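Local coordinates for putative uncharacterized protein (Archaeoglobus fulgidus, PDB 4KPP) that probably carries calcium ions across the membrane in exchange for protons, as a H+/Ca2+ exchanger of the sodium/calcium exchanger family, at residues H30-Q35 and L232-I237; G94-Y99 and F227-L232. One frame throughout, in Å; residues are numbered along the deposited sequence.

Contact 1. Residues H30-Q35 and L232-I237; sequences HPALTQ and LETARI
T234 OG1 lies against the first turn of helix 32-60, 3.4 Å from A32 C and 3.3 Å from L33 N. The angle to that amide is poor, so the close approach is not a hydrogen bond. The hydroxyl instead donates to G230 O, one turn back in its own helix. The torsion explains this double role: with OG1 beside the backbone N (chi1 -65°), the hydroxyl can turn back to the carbonyl while its flank rests on the neighbouring helix. The methyl of A32 fills the adjoining spot, its CB 3.6 Å from T234 OG1 and 3.7 Å from E233 CB. L33, its CG anti to the backbone N, lays CD1 at 4.0 Å from T234 CG2, an apolar touch beside the hydroxyl. E233, whose CB faces A32, bends at chi2 and takes R236 NH2 on the anti side of OE1 at 3.3 Å, 33° out of the carboxylate plane. R236 makes a second salt bridge through NH1 to E242 OE2 of helix 242-267, so its guanidinium links two carboxylates. Small residues let the two helix ends meet closely at the surface of the exchanger bundle: A32 and T234 have CA atoms 5.4 Å apart. With no hydrogen bond crossing between the segments, cohesion here comes from van der Waals contact, perhaps aided by the hydroxyl oxygen lying near the amide-rich start of helix 32-60.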
loop_
_atom_site.group_PDB
_atom_site.type_symbol
_atom_site.label_atom_id
_atom_site.label_comp_id
_atom_site.label_asym_id
_atom_site.label_seq_id
_atom_site.Cartn_x
_atom_site.Cartn_y
_atom_site.Cartn_z
ATOM N N HIS A 30 22.518 14.641 11.867
ATOM C CA HIS A 30 22.244 15.536 10.747
ATOM C C HIS A 30 21.082 16.479 11.076
ATOM O O HIS A 30 20.259 16.177 11.936
ATOM C CB HIS A 30 21.906 14.730 9.487
ATOM C CG HIS A 30 23.033 13.886 8.979
ATOM N ND1 HIS A 30 24.056 14.395 8.208
ATOM C CD2 HIS A 30 23.285 12.563 9.113
ATOM C CE1 HIS A 30 24.896 13.424 7.898
ATOM N NE2 HIS A 30 24.452 12.301 8.435
ATOM N N PRO A 31 21.010 17.631 10.387
ATOM C CA PRO A 31 19.839 18.509 10.516
ATOM C C PRO A 31 18.570 17.821 10.009
ATOM O O PRO A 31 18.658 16.776 9.363
ATOM C CB PRO A 31 20.189 19.694 9.612
ATOM C CG PRO A 31 21.668 19.695 9.546
ATOM C CD PRO A 31 22.080 18.256 9.592
ATOM N N ALA A 32 17.414 18.418 10.281
ATOM C CA ALA A 32 16.117 17.806 9.984
ATOM C C ALA A 32 15.940 17.311 8.544
ATOM O O ALA A 32 15.659 16.134 8.321
ATOM C CB ALA A 32 14.989 18.765 10.357
ATOM N N LEU A 33 16.101 18.208 7.575
ATOM C CA LEU A 33 15.874 17.860 6.177
ATOM C C LEU A 33 16.819 16.766 5.680
ATOM O O LEU A 33 16.386 15.807 5.041
ATOM C CB LEU A 33 15.978 19.097 5.280
ATOM C CG LEU A 33 15.723 18.832 3.793
ATOM C CD1 LEU A 33 14.317 18.274 3.594
ATOM C CD2 LEU A 33 15.940 20.081 2.944
ATOM N N THR A 34 18.106 16.908 5.973
ATOM C CA THR A 34 19.086 15.936 5.499
ATOM C C THR A 34 18.906 14.569 6.165
ATOM O O THR A 34 19.124 13.533 5.534
ATOM C CB THR A 34 20.535 16.456 5.637
ATOM O OG1 THR A 34 21.343 15.475 6.298
ATOM C CG2 THR A 34 20.567 17.747 6.427
ATOM N N GLN A 35 18.484 14.568 7.427
ATOM C CA GLN A 35 18.136 13.320 8.101
ATOM C C GLN A 35 16.993 12.621 7.373
ATOM O O GLN A 35 16.998 11.402 7.224
ATOM C CB GLN A 35 17.753 13.560 9.564
ATOM C CG GLN A 35 17.161 12.322 10.234
ATOM C CD GLN A 35 16.936 12.490 11.724
ATOM O OE1 GLN A 35 17.880 12.676 12.493
ATOM N NE2 GLN A 35 15.679 12.414 12.142
ATOM N N LEU A 232 8.536 15.421 10.319
ATOM C CA LEU A 232 7.811 16.277 11.257
ATOM C C LEU A 232 8.615 17.511 11.640
ATOM O O LEU A 232 8.062 18.604 11.754
ATOM C CB LEU A 232 7.418 15.501 12.518
ATOM C CG LEU A 232 6.305 14.460 12.382
ATOM C CD1 LEU A 232 6.080 13.736 13.703
ATOM C CD2 LEU A 232 5.019 15.115 11.901
ATOM N N GLU A 233 9.917 17.332 11.836
ATOM C CA GLU A 233 10.795 18.440 12.185
ATOM C C GLU A 233 10.916 19.430 11.033
ATOM O O GLU A 233 10.785 20.637 11.226
ATOM C CB GLU A 233 12.177 17.923 12.581
ATOM C CG GLU A 233 12.511 18.098 14.052
ATOM C CD GLU A 233 12.747 19.545 14.431
ATOM O OE1 GLU A 233 11.760 20.297 14.583
ATOM O OE2 GLU A 233 13.926 19.928 14.579
ATOM N N THR A 234 11.163 18.906 9.836
ATOM C CA THR A 234 11.281 19.728 8.637
ATOM C C THR A 234 10.036 20.582 8.413
ATOM O O THR A 234 10.137 21.770 8.107
ATOM C CB THR A 234 11.550 18.856 7.383
ATOM O OG1 THR A 234 12.828 18.220 7.508
ATOM C CG2 THR A 234 11.545 19.701 6.124
ATOM N N ALA A 235 8.866 19.976 8.583
ATOM C CA ALA A 235 7.601 20.679 8.389
ATOM C C ALA A 235 7.391 21.789 9.420
ATOM O O ALA A 235 6.765 22.808 9.125
ATOM C CB ALA A 235 6.434 19.697 8.411
ATOM N N ARG A 236 7.920 21.584 10.624
ATOM C CA ARG A 236 7.784 22.558 11.708
ATOM C C ARG A 236 8.642 23.812 11.528
ATOM O O ARG A 236 8.152 24.921 11.729
ATOM C CB ARG A 236 8.068 21.917 13.073
ATOM C CG ARG A 236 6.962 21.012 13.589
ATOM C CD ARG A 236 7.125 20.716 15.078
ATOM N NE ARG A 236 8.362 20.001 15.382
ATOM C CZ ARG A 236 8.460 18.678 15.470
ATOM N NH1 ARG A 236 7.391 17.920 15.275
ATOM N NH2 ARG A 236 9.626 18.112 15.754
ATOM N N ILE A 237 9.913 23.657 11.168
ATOM C CA ILE A 237 10.747 24.845 10.980
ATOM C C ILE A 237 10.313 25.612 9.732
ATOM O O ILE A 237 10.466 26.831 9.654
ATOM C CB ILE A 237 12.278 24.557 10.965
ATOM C CG1 ILE A 237 12.852 24.659 9.547
ATOM C CG2 ILE A 237 12.597 23.227 11.647
ATOM C CD1 ILE A 237 14.341 24.901 9.513
#

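Contact 2. Residues G94-Y99 and F227-L232; sequences GEYVHY and FSEGLL
L232 sets its two methyls against a pair of tyrosines, CD2 meeting Y99 CE2 at 3.7 Å and CD1 meeting Y96 CE1 at 3.9 Å. This is helix-helix packing within the membrane bundle of the sodium/calcium exchanger fold, where the first turn of helix 96-127 lies beside helix 224-237. The backbones stay well apart, with Y99 and L232 at 10.4 Å between CA atoms, so long side chains span the gap. Both rings meet the leucine obliquely. In Y99, whose CB points toward L232, CG lies beside the backbone N (chi1 -67°), and CE2 of the ring reaches the leucine; F243 of helix 242-267 adds an edge-to-face ring contact. Y96 leaves its helix aslant of the other segment, yet its phenol oxygen crosses to the E229 carboxylate, which arrives by a bend at chi2. Ring and carboxylate planes stand 65° apart. The hydrogen bond from Y96 OH to E229 OE2 is weak and doubtful, since that oxygen's position is uncertain and Y84 OH of helix 76-91 also lies close to it. Replacing Y96 by an alanine would probably leave the E229 carboxylate without this hydroxyl neighbour and open a gap beside L232 CD1. The polar end and the apolar part of Y96 thus serve two residues one helical turn apart. On the other tyrosine, E95 O sits 3.3 Å above the plane of the Y99 ring, offset toward its rim.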
loop_
_atom_site.group_PDB
_atom_site.type_symbol
_atom_site.label_atom_id
_atom_site.label_comp_id
_atom_site.label_asym_id
_atom_site.label_seq_id
_atom_site.Cartn_x
_atom_site.Cartn_y
_atom_site.Cartn_z
ATOM N N GLY A 94 -0.733 12.287 22.314
ATOM C CA GLY A 94 -0.643 13.572 21.650
ATOM C C GLY A 94 -1.039 13.491 20.189
ATOM O O GLY A 94 -1.978 12.779 19.832
ATOM N N GLU A 95 -0.308 14.211 19.346
ATOM C CA GLU A 95 -0.640 14.322 17.931
ATOM C C GLU A 95 -0.474 13.011 17.167
ATOM O O GLU A 95 -1.046 12.838 16.093
ATOM C CB GLU A 95 0.193 15.426 17.276
ATOM C CG GLU A 95 -0.171 16.825 17.737
ATOM C CD GLU A 95 -1.623 17.165 17.455
ATOM O OE1 GLU A 95 -1.997 17.239 16.266
ATOM O OE2 GLU A 95 -2.390 17.351 18.422
ATOM N N TYR A 96 0.304 12.088 17.726
ATOM C CA TYR A 96 0.561 10.811 17.067
ATOM C C TYR A 96 -0.711 9.974 16.904
ATOM O O TYR A 96 -0.778 9.094 16.041
ATOM C CB TYR A 96 1.646 10.024 17.810
ATOM C CG TYR A 96 3.025 10.656 17.732
ATOM C CD1 TYR A 96 3.759 10.625 16.552
ATOM C CD2 TYR A 96 3.593 11.275 18.838
ATOM C CE1 TYR A 96 5.014 11.198 16.470
ATOM C CE2 TYR A 96 4.853 11.850 18.768
ATOM C CZ TYR A 96 5.559 11.807 17.580
ATOM O OH TYR A 96 6.812 12.373 17.497
ATOM N N VAL A 97 -1.717 10.257 17.730
ATOM C CA VAL A 97 -3.019 9.608 17.614
ATOM C C VAL A 97 -3.669 9.918 16.266
ATOM O O VAL A 97 -4.189 9.026 15.593
ATOM C CB VAL A 97 -3.974 10.051 18.741
ATOM C CG1 VAL A 97 -5.344 9.421 18.554
ATOM C CG2 VAL A 97 -3.394 9.700 20.113
ATOM N N HIS A 98 -3.636 11.188 15.877
ATOM C CA HIS A 98 -4.205 11.606 14.603
ATOM C C HIS A 98 -3.318 11.170 13.445
ATOM O O HIS A 98 -3.818 10.784 12.391
ATOM C CB HIS A 98 -4.399 13.124 14.558
ATOM C CG HIS A 98 -4.991 13.699 15.807
ATOM N ND1 HIS A 98 -6.264 13.389 16.240
ATOM C CD2 HIS A 98 -4.488 14.567 16.713
ATOM C CE1 HIS A 98 -6.514 14.039 17.361
ATOM N NE2 HIS A 98 -5.452 14.763 17.672
ATOM N N TYR A 99 -2.003 11.236 13.644
ATOM C CA TYR A 99 -1.049 10.919 12.581
ATOM C C TYR A 99 -1.194 9.484 12.074
ATOM O O TYR A 99 -1.038 9.224 10.881
ATOM C CB TYR A 99 0.392 11.168 13.038
ATOM C CG TYR A 99 0.735 12.624 13.294
ATOM C CD1 TYR A 99 -0.091 13.652 12.845
ATOM C CD2 TYR A 99 1.893 12.970 13.980
ATOM C CE1 TYR A 99 0.229 14.984 13.083
ATOM C CE2 TYR A 99 2.220 14.295 14.220
ATOM C CZ TYR A 99 1.387 15.297 13.771
ATOM O OH TYR A 99 1.719 16.612 14.013
ATOM N N PHE A 227 13.285 9.051 9.768
ATOM C CA PHE A 227 12.572 9.568 8.610
ATOM C C PHE A 227 11.263 10.248 9.014
ATOM O O PHE A 227 10.929 11.309 8.491
ATOM C CB PHE A 227 12.313 8.462 7.582
ATOM C CG PHE A 227 11.449 8.900 6.432
ATOM C CD1 PHE A 227 11.945 9.759 5.464
ATOM C CD2 PHE A 227 10.136 8.464 6.328
ATOM C CE1 PHE A 227 11.146 10.172 4.405
ATOM C CE2 PHE A 227 9.334 8.872 5.277
ATOM C CZ PHE A 227 9.838 9.726 4.313
ATOM N N SER A 228 10.534 9.640 9.949
ATOM C CA SER A 228 9.245 10.173 10.388
ATOM C C SER A 228 9.417 11.440 11.222
ATOM O O SER A 228 8.720 12.432 11.009
ATOM C CB SER A 228 8.457 9.128 11.188
ATOM O OG SER A 228 8.314 7.916 10.466
ATOM N N GLU A 229 10.346 11.399 12.174
ATOM C CA GLU A 229 10.637 12.562 13.003
ATOM C C GLU A 229 11.345 13.643 12.199
ATOM O O GLU A 229 11.191 14.832 12.479
ATOM C CB GLU A 229 11.476 12.172 14.223
ATOM C CG GLU A 229 10.781 11.209 15.181
ATOM C CD GLU A 229 9.498 11.774 15.777
ATOM O OE1 GLU A 229 9.350 13.012 15.838
ATOM O OE2 GLU A 229 8.632 10.971 16.191
ATOM N N GLY A 230 12.125 13.225 11.206
ATOM C CA GLY A 230 12.784 14.161 10.315
ATOM C C GLY A 230 11.762 14.941 9.512
ATOM O O GLY A 230 11.869 16.161 9.369
ATOM N N LEU A 231 10.768 14.231 8.986
ATOM C CA LEU A 231 9.672 14.857 8.254
ATOM C C LEU A 231 8.931 15.859 9.127
ATOM O O LEU A 231 8.723 17.002 8.725
ATOM C CB LEU A 231 8.687 13.801 7.752
ATOM C CG LEU A 231 8.650 13.554 6.245
ATOM C CD1 LEU A 231 7.581 12.530 5.906
ATOM C CD2 LEU A 231 8.417 14.853 5.485
ATOM N N LEU A 232 8.536 15.421 10.319
ATOM C CA LEU A 232 7.811 16.277 11.257
ATOM C C LEU A 232 8.615 17.511 11.640
ATOM O O LEU A 232 8.062 18.604 11.754
ATOM C CB LEU A 232 7.418 15.501 12.518
ATOM C CG LEU A 232 6.305 14.460 12.382
ATOM C CD1 LEU A 232 6.080 13.736 13.703
ATOM C CD2 LEU A 232 5.019 15.115 11.901
#

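Contacts 1 and 2 lie with centres about 12 Å apart, on the same side of the chain's centre, and share helix 224-237, with L232 falling in both ranges. Helix 32-60 meets its later turn at the surface, while helix 96-127 meets it slightly earlier along the chain and deeper in the bundle. Along the chain come 30-35, 94-99 and then 227-237, so contact 2 closes within the span that contact 1 closes. A32 CB comes within 4.2 Å of G230 O, so the two interfaces adjoin. Each joins the first exchanger family region to the second. One short helix of the second half thus packs against two helices of the first, away from the calcium site.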